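Local coordinates for protein myosin-2 (Saccharomyces cerevisiae, PDB 6IXO) that carries organelles and other cargo along actin cables as a class V myosin, binding cargo receptors through the globular tail domain described here, at residues K165-L170 / P372-F377; E64-G69 / K138-L143; E182-F187 / L260-T265. All blocks are in the same frame, centred on the assembly; numbering follows the deposited sequence.

In the fold
All three contacts belong to the almost wholly helical globular tail domain, and none is deeply buried. Contact 2 lies at the surface, about 34 Å from the chain centre, and joins two helices by an aromatic pair. Contacts 1 and 3 are partly buried and set a loop against a helix. In contact 1 a glutamine amide is bonded to one loop carbonyl and linked to the next through water; contact 3 mixes a Ser183-Asn263 approach, each with its main polar partner outside the segments, with Leu184 on Tyr262. Helix 134-180 serves contacts 1 and 2, whose centres are 39 Å apart. Contact 3 uses the loop after this helix, across the chain's centre from contact 2.

Contact 1 (K165-L170 / P372-F377); sequences KLQKQL and PETGPF
Gln167, midway along the helical turns of 165-170, faces the irregular segment 372-377, and its CA is 8.2 Å from the CA of Thr374. The loop is bent by a cis peptide before Pro376 and by Gly375, whose backbone angles (phi 90°) would jam a CB against the preceding carbonyl. One side chain carries nearly all of the contact. With CG anti to the carbonyl carbon (chi1 -67°) and the chain extended beyond it, Gln167 presents both ends of its amide to the loop backbone. NE2 donates to Glu373 O at 2.9 Å with an N-H...O angle of 164°; it approaches nearly along the Glu373 C=O direction, and that oxygen lies close to the plane of the Gln167 amide. On the other end, OE1 accepts from a water 2.7 Å away, which also donates to Thr374 O at 2.6 Å. Two successive carbonyls are thus read by one amide, directly and through water, which fixes its rotation. The Phe377 ring stands perpendicular to the amide, its CZ 3.7 Å from Gln167 NE2, while Gly375 CA sits over the centre of one ring face, 3.6 Å above the plane. An alanine here would lack the amide and is likely to leave Glu373 O without its donor and the bridging water without its helix-side acceptor. Asn160, further back on helix 134-180, holds Phe377 N through its OD1, and Pro376 packs on Tyr156. Helix 223-247 packs here too, with Leu233 and Tyr236 touching Gln167 and Thr232 touching Phe377.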
ATOM      1  N   LYS A 165       1.969   7.338  -3.518  1.00 22.56           N
ATOM      2  CA  LYS A 165       1.594   7.317  -4.932  1.00 25.10           C
ATOM      3  C   LYS A 165       0.186   6.769  -5.129  1.00 24.99           C
ATOM      4  O   LYS A 165      -0.561   7.278  -5.973  1.00 26.66           O
ATOM      5  CB  LYS A 165       2.598   6.473  -5.761  1.00 24.62           C
ATOM      6  CG  LYS A 165       3.948   7.194  -6.019  1.00 25.83           C
ATOM      7  CD  LYS A 165       5.010   6.112  -6.496  1.00 26.79           C
ATOM      8  CE  LYS A 165       6.377   6.804  -6.711  1.00 29.25           C
ATOM      9  NZ  LYS A 165       6.331   7.728  -7.852  1.00 34.49           N
ATOM     10  N   LEU A 166      -0.170   5.743  -4.358  1.00 22.98           N
ATOM     11  CA  LEU A 166      -1.540   5.229  -4.387  1.00 24.15           C
ATOM     12  C   LEU A 166      -2.555   6.311  -4.009  1.00 28.13           C
ATOM     13  O   LEU A 166      -3.578   6.436  -4.660  1.00 25.33           O
ATOM     14  CB  LEU A 166      -1.720   4.053  -3.426  1.00 21.34           C
ATOM     15  CG  LEU A 166      -0.920   2.798  -3.846  1.00 25.20           C
ATOM     16  CD1 LEU A 166      -1.243   1.747  -2.811  1.00 24.39           C
ATOM     17  CD2 LEU A 166      -1.303   2.245  -5.245  1.00 24.58           C
ATOM     18  N   GLN A 167      -2.279   7.046  -2.938  1.00 23.04           N
ATOM     19  CA  GLN A 167      -3.158   8.151  -2.549  1.00 24.05           C
ATOM     20  C   GLN A 167      -3.341   9.162  -3.667  1.00 31.90           C
ATOM     21  O   GLN A 167      -4.473   9.626  -3.904  1.00 29.60           O
ATOM     22  CB  GLN A 167      -2.615   8.861  -1.303  1.00 24.26           C
ATOM     23  CG  GLN A 167      -2.662   7.976  -0.026  1.00 23.74           C
ATOM     24  CD  GLN A 167      -2.377   8.782   1.236  1.00 26.66           C
ATOM     25  OE1 GLN A 167      -1.567   9.683   1.222  1.00 30.17           O
ATOM     26  NE2 GLN A 167      -3.070   8.465   2.317  1.00 25.42           N
ATOM     27  N   LYS A 168      -2.251   9.552  -4.334  1.00 27.23           N
ATOM     28  CA  LYS A 168      -2.384  10.533  -5.420  1.00 29.89           C
ATOM     29  C   LYS A 168      -3.251  10.009  -6.561  1.00 32.48           C
ATOM     30  O   LYS A 168      -3.986  10.768  -7.171  1.00 28.60           O
ATOM     31  CB  LYS A 168      -1.018  10.944  -5.973  1.00 31.11           C
ATOM     32  CG  LYS A 168      -0.061  11.497  -4.923  1.00 37.76           C
ATOM     33  CD  LYS A 168      -0.595  12.763  -4.264  1.00 38.00           C
ATOM     34  CE  LYS A 168       0.389  13.309  -3.201  1.00 39.40           C
ATOM     35  NZ  LYS A 168       1.687  13.786  -3.776  1.00 37.23           N
ATOM     36  N   GLN A 169      -3.125   8.729  -6.903  1.00 26.05           N
ATOM     37  CA  GLN A 169      -3.987   8.159  -7.941  1.00 27.92           C
ATOM     38  C   GLN A 169      -5.420   8.221  -7.511  1.00 29.17           C
ATOM     39  O   GLN A 169      -6.305   8.474  -8.331  1.00 32.02           O
ATOM     40  CB  GLN A 169      -3.626   6.685  -8.242  1.00 30.21           C
ATOM     41  CG  GLN A 169      -2.379   6.552  -9.104  1.00 37.96           C
ATOM     42  CD  GLN A 169      -2.319   5.228  -9.885  1.00 47.40           C
ATOM     43  OE1 GLN A 169      -3.112   4.313  -9.642  1.00 60.45           O
ATOM     44  NE2 GLN A 169      -1.389   5.141 -10.850  1.00 37.89           N
ATOM     45  N   LEU A 170      -5.667   8.013  -6.219  1.00 26.25           N
ATOM     46  CA  LEU A 170      -7.046   8.220  -5.723  1.00 34.31           C
ATOM     47  C   LEU A 170      -7.486   9.674  -5.667  1.00 32.87           C
ATOM     48  O   LEU A 170      -8.666   9.983  -5.901  1.00 39.20           O
ATOM     49  CB  LEU A 170      -7.218   7.601  -4.342  1.00 35.60           C
ATOM     50  CG  LEU A 170      -7.344   6.093  -4.355  1.00 32.32           C
ATOM     51  CD1 LEU A 170      -7.205   5.600  -2.917  1.00 35.13           C
ATOM     52  CD2 LEU A 170      -8.681   5.622  -4.957  1.00 27.20           C
ATOM     53  N   PRO A 372      -6.860  14.908   5.716  1.00 31.70           N
ATOM     54  CA  PRO A 372      -6.465  13.614   5.123  1.00 29.12           C
ATOM     55  C   PRO A 372      -5.175  13.101   5.779  1.00 34.52           C
ATOM     56  O   PRO A 372      -4.325  13.921   6.137  1.00 30.27           O
ATOM     57  CB  PRO A 372      -6.244  13.943   3.640  1.00 28.59           C
ATOM     58  CG  PRO A 372      -6.966  15.277   3.422  1.00 30.37           C
ATOM     59  CD  PRO A 372      -6.869  15.998   4.734  1.00 30.76           C
ATOM     60  N   GLU A 373      -5.065  11.794   5.992  1.00 26.10           N
ATOM     61  CA  GLU A 373      -3.820  11.258   6.602  1.00 32.52           C
ATOM     62  C   GLU A 373      -2.830  11.040   5.489  1.00 29.73           C
ATOM     63  O   GLU A 373      -3.088  10.214   4.601  1.00 32.19           O
ATOM     64  CB  GLU A 373      -4.058   9.934   7.321  1.00 37.87           C
ATOM     65  CG  GLU A 373      -4.853  10.014   8.610  1.00 54.06           C
ATOM     66  CD  GLU A 373      -4.248  10.957   9.637  1.00 72.21           C
ATOM     67  OE1 GLU A 373      -5.030  11.538  10.426  1.00 78.94           O
ATOM     68  OE2 GLU A 373      -3.004  11.115   9.663  1.00 71.56           O
ATOM     69  N   THR A 374      -1.696  11.733   5.539  1.00 32.19           N
ATOM     70  CA  THR A 374      -0.756  11.611   4.441  1.00 31.47           C
ATOM     71  C   THR A 374       0.548  10.966   4.895  1.00 33.10           C
ATOM     72  O   THR A 374       1.482  10.846   4.115  1.00 36.13           O
ATOM     73  CB  THR A 374      -0.477  12.991   3.805  1.00 32.93           C
ATOM     74  OG1 THR A 374       0.012  13.879   4.809  1.00 36.85           O
ATOM     75  CG2 THR A 374      -1.786  13.531   3.205  1.00 34.81           C
ATOM     76  N   GLY A 375       0.618  10.605   6.167  1.00 29.46           N
ATOM     77  CA  GLY A 375       1.737   9.807   6.652  1.00 30.76           C
ATOM     78  C   GLY A 375       2.886  10.680   7.130  1.00 36.24           C
ATOM     79  O   GLY A 375       2.713  11.884   7.300  1.00 35.40           O
ATOM     80  N   PRO A 376       4.073  10.093   7.315  1.00 32.52           N
ATOM     81  CA  PRO A 376       4.386   8.704   6.945  1.00 26.60           C
ATOM     82  C   PRO A 376       3.681   7.667   7.792  1.00 33.97           C
ATOM     83  O   PRO A 376       3.267   7.953   8.934  1.00 29.97           O
ATOM     84  CB  PRO A 376       5.921   8.620   7.166  1.00 27.86           C
ATOM     85  CG  PRO A 376       6.203   9.562   8.225  1.00 37.36           C
ATOM     86  CD  PRO A 376       5.223  10.753   7.967  1.00 34.42           C
ATOM     87  N   PHE A 377       3.550   6.472   7.228  1.00 28.93           N
ATOM     88  CA  PHE A 377       2.803   5.409   7.863  1.00 26.53           C
ATOM     89  C   PHE A 377       3.691   4.318   8.424  1.00 30.45           C
ATOM     90  O   PHE A 377       4.730   4.023   7.835  1.00 30.06           O
ATOM     91  CB  PHE A 377       1.869   4.781   6.848  1.00 27.12           C
ATOM     92  CG  PHE A 377       0.935   5.781   6.224  1.00 30.05           C
ATOM     93  CD1 PHE A 377      -0.191   6.180   6.896  1.00 31.81           C
ATOM     94  CD2 PHE A 377       1.213   6.312   4.981  1.00 30.68           C
ATOM     95  CE1 PHE A 377      -1.074   7.144   6.310  1.00 31.08           C
ATOM     96  CE2 PHE A 377       0.318   7.247   4.388  1.00 31.20           C
ATOM     97  CZ  PHE A 377      -0.793   7.641   5.072  1.00 30.74           C
TER
HETATM   98  O   HOH W   1       1.128   9.871   1.710  1.00 35.90           O

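Contact 2 (E64-G69 / K138-L143); sequences EMWRFG and KEYVSL
An edge-to-face aromatic pair, Trp66 with Tyr140, joins the C-terminal end of helix 53-67 to an early part of the long helix 134-180. Tyr140 directs an edge of its ring at one face of the indole, with the planes at 77° and the centroids of the phenol and the five-membered ring 5.1 Å apart. CE1 of Tyr140 stands 3.9 Å from Trp66 CG, offset toward the rim of the indole. The phenol oxygen comes down at the rim instead, Tyr140 OH 3.2 Å from Trp66 CE3 and equally close to CD2, a ring-junction carbon. With CG anti to the backbone N (chi1 -177°), Tyr140 brings its hydroxyl end nearer to helix 53-67 than the CB direction alone would suggest. Leu143, one turn along, adds a methyl, CD2, 4.0 Å from Trp66 NE1. Trp66 is part of the Schellman motif that ends its helix: Gly69, at positive phi, is the C-prime residue, Gly69 N bonds Trp66 O at 2.7 Å and Leu70 N bonds Met65 O. Arg67, whose CB points away from helix 134-180, forms a salt bridge with Glu64: OE1 receives Arg67 NH1 on its syn lone pair, close to the guanidinium plane, and NH1 also bonds Gln415. Phe114 of helix 97-124 and Val144 and Leu147 of helix 134-180 also touch the indole, and Ile122 packs on Tyr140.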
ATOM      1  N   GLU A  64      27.090 -16.226  -0.813  1.00 45.76           N
ATOM      2  CA  GLU A  64      28.343 -16.788  -1.331  1.00 46.57           C
ATOM      3  C   GLU A  64      29.477 -15.821  -1.030  1.00 46.46           C
ATOM      4  O   GLU A  64      30.583 -16.240  -0.666  1.00 51.39           O
ATOM      5  CB  GLU A  64      28.284 -17.072  -2.834  1.00 49.38           C
ATOM      6  CG  GLU A  64      27.506 -18.292  -3.182  1.00 51.33           C
ATOM      7  CD  GLU A  64      28.063 -19.527  -2.510  1.00 54.84           C
ATOM      8  OE1 GLU A  64      29.274 -19.785  -2.646  1.00 59.05           O
ATOM      9  OE2 GLU A  64      27.290 -20.233  -1.838  1.00 53.58           O
ATOM     10  N   MET A  65      29.196 -14.520  -1.168  1.00 44.06           N
ATOM     11  CA  MET A  65      30.198 -13.521  -0.812  1.00 48.90           C
ATOM     12  C   MET A  65      30.623 -13.665   0.653  1.00 55.06           C
ATOM     13  O   MET A  65      31.823 -13.656   0.972  1.00 52.74           O
ATOM     14  CB  MET A  65      29.670 -12.122  -1.073  1.00 49.14           C
ATOM     15  CG  MET A  65      29.675 -11.741  -2.531  1.00 47.41           C
ATOM     16  SD  MET A  65      28.924 -10.110  -2.698  1.00 46.07           S
ATOM     17  CE  MET A  65      29.150  -9.822  -4.449  1.00 42.86           C
ATOM     18  N   TRP A  66      29.646 -13.821   1.547  1.00 50.21           N
ATOM     19  CA  TRP A  66      29.990 -14.031   2.955  1.00 49.79           C
ATOM     20  C   TRP A  66      30.782 -15.309   3.165  1.00 53.17           C
ATOM     21  O   TRP A  66      31.786 -15.296   3.868  1.00 53.95           O
ATOM     22  CB  TRP A  66      28.747 -14.063   3.824  1.00 48.30           C
ATOM     23  CG  TRP A  66      28.130 -12.737   3.937  1.00 48.09           C
ATOM     24  CD1 TRP A  66      28.710 -11.532   3.656  1.00 49.08           C
ATOM     25  CD2 TRP A  66      26.796 -12.461   4.344  1.00 44.62           C
ATOM     26  NE1 TRP A  66      27.814 -10.524   3.875  1.00 45.72           N
ATOM     27  CE2 TRP A  66      26.630 -11.065   4.300  1.00 42.63           C
ATOM     28  CE3 TRP A  66      25.731 -13.260   4.758  1.00 40.89           C
ATOM     29  CZ2 TRP A  66      25.450 -10.448   4.655  1.00 43.55           C
ATOM     30  CZ3 TRP A  66      24.534 -12.646   5.087  1.00 40.06           C
ATOM     31  CH2 TRP A  66      24.407 -11.247   5.042  1.00 45.66           C
ATOM     32  N   ARG A  67      30.320 -16.403   2.568  1.00 52.95           N
ATOM     33  CA  ARG A  67      31.007 -17.691   2.677  1.00 52.43           C
ATOM     34  C   ARG A  67      32.486 -17.599   2.297  1.00 51.81           C
ATOM     35  O   ARG A  67      33.348 -18.282   2.879  1.00 52.46           O
ATOM     36  CB  ARG A  67      30.294 -18.711   1.794  1.00 54.18           C
ATOM     37  CG  ARG A  67      31.015 -20.025   1.642  1.00 60.59           C
ATOM     38  CD  ARG A  67      30.512 -20.736   0.418  1.00 65.00           C
ATOM     39  NE  ARG A  67      31.279 -21.951   0.207  1.00 75.61           N
ATOM     40  CZ  ARG A  67      31.252 -22.667  -0.906  1.00 82.01           C
ATOM     41  NH1 ARG A  67      30.487 -22.282  -1.924  1.00 80.45           N
ATOM     42  NH2 ARG A  67      32.000 -23.766  -0.993  1.00 89.00           N
ATOM     43  N   PHE A  68      32.796 -16.779   1.305  1.00 50.73           N
ATOM     44  CA  PHE A  68      34.178 -16.634   0.862  1.00 55.40           C
ATOM     45  C   PHE A  68      34.851 -15.471   1.577  1.00 55.22           C
ATOM     46  O   PHE A  68      35.961 -15.113   1.248  1.00 55.04           O
ATOM     47  CB  PHE A  68      34.241 -16.433  -0.654  1.00 55.87           C
ATOM     48  CG  PHE A  68      34.065 -17.706  -1.442  1.00 58.31           C
ATOM     49  CD1 PHE A  68      35.103 -18.617  -1.547  1.00 61.25           C
ATOM     50  CD2 PHE A  68      32.861 -17.990  -2.081  1.00 57.29           C
ATOM     51  CE1 PHE A  68      34.961 -19.792  -2.270  1.00 60.80           C
ATOM     52  CE2 PHE A  68      32.704 -19.173  -2.804  1.00 56.80           C
ATOM     53  CZ  PHE A  68      33.765 -20.072  -2.902  1.00 58.96           C
ATOM     54  N   GLY A  69      34.167 -14.887   2.559  1.00 57.89           N
ATOM     55  CA  GLY A  69      34.699 -13.755   3.296  1.00 57.38           C
ATOM     56  C   GLY A  69      34.920 -12.512   2.449  1.00 59.32           C
ATOM     57  O   GLY A  69      35.772 -11.679   2.757  1.00 55.09           O
ATOM     58  N   LYS A 138      33.425 -10.260  14.911  1.00 69.39           N
ATOM     59  CA  LYS A 138      32.813  -9.065  15.511  1.00 67.34           C
ATOM     60  C   LYS A 138      32.363  -8.030  14.478  1.00 65.61           C
ATOM     61  O   LYS A 138      31.225  -7.524  14.519  1.00 58.88           O
ATOM     62  CB  LYS A 138      33.811  -8.426  16.469  1.00 71.05           C
ATOM     63  CG  LYS A 138      33.318  -7.270  17.305  1.00 73.09           C
ATOM     64  CD  LYS A 138      34.432  -6.894  18.310  1.00 80.09           C
ATOM     65  CE  LYS A 138      34.029  -5.712  19.179  1.00 84.71           C
ATOM     66  NZ  LYS A 138      33.257  -4.721  18.367  1.00 83.93           N
ATOM     67  N   GLU A 139      33.266  -7.728  13.551  1.00 67.90           N
ATOM     68  CA  GLU A 139      32.994  -6.803  12.466  1.00 69.88           C
ATOM     69  C   GLU A 139      31.911  -7.388  11.563  1.00 69.62           C
ATOM     70  O   GLU A 139      31.089  -6.665  10.990  1.00 62.41           O
ATOM     71  CB  GLU A 139      34.270  -6.521  11.671  1.00 68.47           C
ATOM     72  N   TYR A 140      31.921  -8.711  11.440  1.00 69.72           N
ATOM     73  CA  TYR A 140      30.928  -9.400  10.632  1.00 59.16           C
ATOM     74  C   TYR A 140      29.517  -9.301  11.224  1.00 54.03           C
ATOM     75  O   TYR A 140      28.550  -8.972  10.522  1.00 51.54           O
ATOM     76  CB  TYR A 140      31.318 -10.863  10.471  1.00 59.70           C
ATOM     77  CG  TYR A 140      30.380 -11.612   9.582  1.00 60.56           C
ATOM     78  CD1 TYR A 140      29.972 -11.075   8.370  1.00 64.62           C
ATOM     79  CD2 TYR A 140      29.898 -12.855   9.944  1.00 64.94           C
ATOM     80  CE1 TYR A 140      29.104 -11.760   7.543  1.00 64.17           C
ATOM     81  CE2 TYR A 140      29.043 -13.550   9.124  1.00 66.80           C
ATOM     82  CZ  TYR A 140      28.645 -12.999   7.928  1.00 67.10           C
ATOM     83  OH  TYR A 140      27.785 -13.688   7.110  1.00 69.60           O
ATOM     84  N   VAL A 141      29.398  -9.616  12.509  1.00 50.50           N
ATOM     85  CA  VAL A 141      28.109  -9.520  13.188  1.00 50.91           C
ATOM     86  C   VAL A 141      27.586  -8.096  13.070  1.00 47.32           C
ATOM     87  O   VAL A 141      26.378  -7.858  12.873  1.00 43.74           O
ATOM     88  CB  VAL A 141      28.238  -9.925  14.672  1.00 49.91           C
ATOM     89  CG1 VAL A 141      26.898  -9.726  15.418  1.00 47.37           C
ATOM     90  CG2 VAL A 141      28.642 -11.349  14.753  1.00 52.92           C
ATOM     91  N   SER A 142      28.511  -7.148  13.171  1.00 49.47           N
ATOM     92  CA  SER A 142      28.191  -5.726  13.127  1.00 55.31           C
ATOM     93  C   SER A 142      27.675  -5.322  11.741  1.00 53.23           C
ATOM     94  O   SER A 142      26.719  -4.558  11.611  1.00 45.80           O
ATOM     95  CB  SER A 142      29.432  -4.915  13.525  1.00 63.46           C
ATOM     96  OG  SER A 142      29.114  -3.535  13.579  1.00 72.71           O
ATOM     97  N   LEU A 143      28.302  -5.874  10.707  1.00 54.90           N
ATOM     98  CA  LEU A 143      27.861  -5.668   9.330  1.00 52.11           C
ATOM     99  C   LEU A 143      26.454  -6.204   9.066  1.00 45.57           C
ATOM    100  O   LEU A 143      25.628  -5.539   8.439  1.00 45.79           O
ATOM    101  CB  LEU A 143      28.854  -6.340   8.369  1.00 59.70           C
ATOM    102  CG  LEU A 143      28.418  -6.615   6.921  1.00 68.11           C
ATOM    103  CD1 LEU A 143      28.445  -5.361   6.082  1.00 69.02           C
ATOM    104  CD2 LEU A 143      29.290  -7.687   6.282  1.00 78.23           C
TER

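Contact 3 (E182-F187 / L260-T265); sequences ESLPGF and LNYNVT
The loop that follows helix 134-180 is pinned to the side of helix 254-273 through Ser183 and Leu184, which meet Asn263 and Tyr262. Ser183 is the closest point, its CA 6.5 Å from that of Asn263. Its hydroxyl bonds the backbone O of Gln259, one turn earlier on the helix, and stands 3.2 Å from Asn263 OD1. The serine CB, 3.3 Å from the same oxygen, also lies near the plane of the Tyr262 ring, at its edge. Asn263 CG lies anti to its carbonyl carbon (chi1 -72°), which brings the amide round to Ser183. Asn263 is buried, and its other amide end is engaged with the chain leading into the loop: ND2 donates to Val178 O and, weakly, to Ser181 O. One asparagine on helix 254-273 therefore ties down the end of helix 134-180 while Ser183 packs against its OD1. Beyond it, Leu184 opens a type II beta turn that runs to Phe187, closed by Phe187 N to Leu184 O at 3.0 Å, with Gly186 at a positive phi of 86°. Glu182 OE1 accepts from the N of this poorly ordered Gly186 at 3.2 Å, met from above the carboxylate plane, consistent with the carboxylate steadying the turn. Leu184 CD1 touches Tyr262 CE2 at 3.8 Å, reaching the ring obliquely. That same methyl also lies over one face of the Phe187 ring, toward its rim, and thus sits between the two aromatic side chains. Gln259 OE1 accepts from Leu184 N, and Phe187 makes a cation-pi contact with Lys255, both partners coming from helix 254-273.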
ATOM      1  N   GLU A 182     -22.323  10.246 -12.071  1.00 51.50           N
ATOM      2  CA  GLU A 182     -23.676   9.851 -11.753  1.00 50.24           C
ATOM      3  C   GLU A 182     -23.823   8.360 -11.860  1.00 50.07           C
ATOM      4  O   GLU A 182     -23.686   7.780 -12.933  1.00 49.61           O
ATOM      5  CB  GLU A 182     -24.674  10.564 -12.667  1.00 45.07           C
ATOM      6  CG  GLU A 182     -24.749  12.047 -12.385  1.00 47.82           C
ATOM      7  CD  GLU A 182     -25.864  12.719 -13.149  1.00 61.43           C
ATOM      8  OE1 GLU A 182     -25.765  12.795 -14.393  1.00 66.64           O
ATOM      9  OE2 GLU A 182     -26.857  13.136 -12.509  1.00 67.21           O
ATOM     10  N   SER A 183     -24.079   7.729 -10.726  1.00 54.69           N
ATOM     11  CA  SER A 183     -24.589   6.362 -10.712  1.00 57.67           C
ATOM     12  C   SER A 183     -25.913   6.289 -11.471  1.00 54.83           C
ATOM     13  O   SER A 183     -26.262   5.265 -12.034  1.00 60.03           O
ATOM     14  CB  SER A 183     -24.767   5.891  -9.275  1.00 60.53           C
ATOM     15  OG  SER A 183     -24.905   7.008  -8.403  1.00 55.23           O
ATOM     16  N   LEU A 184     -26.669   7.382 -11.473  1.00 54.62           N
ATOM     17  CA  LEU A 184     -27.875   7.426 -12.304  1.00 56.95           C
ATOM     18  C   LEU A 184     -27.756   8.538 -13.332  1.00 64.56           C
ATOM     19  O   LEU A 184     -28.189   9.663 -13.089  1.00 69.89           O
ATOM     20  CB  LEU A 184     -29.123   7.624 -11.446  1.00 49.94           C
ATOM     21  CG  LEU A 184     -29.291   6.618 -10.318  1.00 54.80           C
ATOM     22  CD1 LEU A 184     -30.020   7.298  -9.178  1.00 55.16           C
ATOM     23  CD2 LEU A 184     -30.032   5.330 -10.798  1.00 46.71           C
ATOM     24  N   PRO A 185     -27.141   8.229 -14.480  1.00 68.25           N
ATOM     25  CA  PRO A 185     -26.942   9.221 -15.542  1.00 68.88           C
ATOM     26  C   PRO A 185     -28.246   9.958 -15.880  1.00 72.91           C
ATOM     27  O   PRO A 185     -29.279   9.298 -16.074  1.00 71.98           O
ATOM     28  CB  PRO A 185     -26.451   8.373 -16.719  1.00 69.67           C
ATOM     29  CG  PRO A 185     -25.781   7.198 -16.066  1.00 71.68           C
ATOM     30  CD  PRO A 185     -26.618   6.904 -14.852  1.00 71.77           C
ATOM     31  N   GLY A 186     -28.195  11.293 -15.885  1.00 76.15           N
ATOM     32  CA  GLY A 186     -29.344  12.133 -16.209  1.00 81.86           C
ATOM     33  C   GLY A 186     -30.301  12.465 -15.069  1.00 83.94           C
ATOM     34  O   GLY A 186     -31.165  13.339 -15.208  1.00 87.61           O
ATOM     35  N   PHE A 187     -30.146  11.763 -13.948  1.00 79.44           N
ATOM     36  CA  PHE A 187     -31.028  11.876 -12.784  1.00 71.95           C
ATOM     37  C   PHE A 187     -31.131  13.297 -12.247  1.00 75.94           C
ATOM     38  O   PHE A 187     -32.228  13.792 -11.983  1.00 76.97           O
ATOM     39  CB  PHE A 187     -30.515  10.963 -11.676  1.00 56.76           C
ATOM     40  CG  PHE A 187     -31.508  10.668 -10.587  1.00 42.27           C
ATOM     41  CD1 PHE A 187     -32.825  10.316 -10.882  1.00 46.17           C
ATOM     42  CD2 PHE A 187     -31.094  10.670  -9.254  1.00 37.74           C
ATOM     43  CE1 PHE A 187     -33.718  10.007  -9.858  1.00 41.59           C
ATOM     44  CE2 PHE A 187     -31.984  10.361  -8.223  1.00 31.31           C
ATOM     45  CZ  PHE A 187     -33.277  10.002  -8.532  1.00 33.47           C
ATOM     46  N   LEU A 260     -24.954   9.467  -4.265  1.00 27.15           N
ATOM     47  CA  LEU A 260     -23.826   9.261  -3.363  1.00 26.30           C
ATOM     48  C   LEU A 260     -23.976   7.927  -2.603  1.00 28.52           C
ATOM     49  O   LEU A 260     -22.989   7.174  -2.421  1.00 28.16           O
ATOM     50  CB  LEU A 260     -23.680  10.431  -2.383  1.00 28.54           C
ATOM     51  CG  LEU A 260     -22.547  10.371  -1.343  1.00 30.82           C
ATOM     52  CD1 LEU A 260     -21.137  10.393  -2.065  1.00 24.65           C
ATOM     53  CD2 LEU A 260     -22.622  11.579  -0.359  1.00 25.96           C
ATOM     54  N   ASN A 261     -25.186   7.649  -2.130  1.00 27.60           N
ATOM     55  CA  ASN A 261     -25.480   6.385  -1.451  1.00 27.55           C
ATOM     56  C   ASN A 261     -25.063   5.230  -2.354  1.00 30.99           C
ATOM     57  O   ASN A 261     -24.339   4.333  -1.913  1.00 29.37           O
ATOM     58  CB  ASN A 261     -26.981   6.300  -1.076  1.00 29.49           C
ATOM     59  CG  ASN A 261     -27.407   4.889  -0.647  1.00 40.76           C
ATOM     60  OD1 ASN A 261     -26.647   4.162  -0.063  1.00 36.34           O
ATOM     61  ND2 ASN A 261     -28.622   4.510  -0.975  1.00 45.33           N
ATOM     62  N   TYR A 262     -25.477   5.262  -3.620  1.00 28.12           N
ATOM     63  CA  TYR A 262     -25.192   4.125  -4.514  1.00 29.24           C
ATOM     64  C   TYR A 262     -23.677   4.020  -4.756  1.00 33.95           C
ATOM     65  O   TYR A 262     -23.121   2.917  -4.779  1.00 34.88           O
ATOM     66  CB  TYR A 262     -25.916   4.266  -5.854  1.00 31.58           C
ATOM     67  CG  TYR A 262     -27.420   4.105  -5.781  1.00 30.56           C
ATOM     68  CD1 TYR A 262     -28.034   3.635  -4.631  1.00 27.68           C
ATOM     69  CD2 TYR A 262     -28.227   4.440  -6.875  1.00 36.34           C
ATOM     70  CE1 TYR A 262     -29.443   3.479  -4.580  1.00 30.61           C
ATOM     71  CE2 TYR A 262     -29.608   4.315  -6.830  1.00 37.64           C
ATOM     72  CZ  TYR A 262     -30.226   3.829  -5.686  1.00 30.73           C
ATOM     73  OH  TYR A 262     -31.614   3.664  -5.666  1.00 33.28           O
ATOM     74  N   ASN A 263     -23.012   5.157  -4.940  1.00 28.86           N
ATOM     75  CA  ASN A 263     -21.543   5.105  -5.120  1.00 28.51           C
ATOM     76  C   ASN A 263     -20.807   4.505  -3.926  1.00 30.52           C
ATOM     77  O   ASN A 263     -19.969   3.562  -4.048  1.00 29.78           O
ATOM     78  CB  ASN A 263     -21.028   6.519  -5.395  1.00 32.48           C
ATOM     79  CG  ASN A 263     -21.411   7.019  -6.766  1.00 31.95           C
ATOM     80  OD1 ASN A 263     -21.883   6.236  -7.609  1.00 36.40           O
ATOM     81  ND2 ASN A 263     -21.190   8.346  -7.026  1.00 28.73           N
ATOM     82  N   VAL A 264     -21.094   5.039  -2.753  1.00 26.31           N
ATOM     83  CA  VAL A 264     -20.451   4.605  -1.521  1.00 28.73           C
ATOM     84  C   VAL A 264     -20.799   3.170  -1.111  1.00 34.51           C
ATOM     85  O   VAL A 264     -19.934   2.395  -0.637  1.00 36.40           O
ATOM     86  CB  VAL A 264     -20.825   5.571  -0.361  1.00 32.96           C
ATOM     87  CG1 VAL A 264     -20.134   5.192   0.920  1.00 37.12           C
ATOM     88  CG2 VAL A 264     -20.395   6.971  -0.745  1.00 36.01           C
ATOM     89  N   THR A 265     -22.067   2.793  -1.268  1.00 29.61           N
ATOM     90  CA  THR A 265     -22.466   1.448  -0.891  1.00 24.76           C
ATOM     91  C   THR A 265     -21.683   0.445  -1.727  1.00 31.40           C
ATOM     92  O   THR A 265     -21.290  -0.621  -1.230  1.00 32.04           O
ATOM     93  CB  THR A 265     -23.994   1.240  -1.097  1.00 28.77           C
ATOM     94  OG1 THR A 265     -24.669   2.202  -0.282  1.00 31.02           O
ATOM     95  CG2 THR A 265     -24.434  -0.174  -0.687  1.00 33.17           C
TER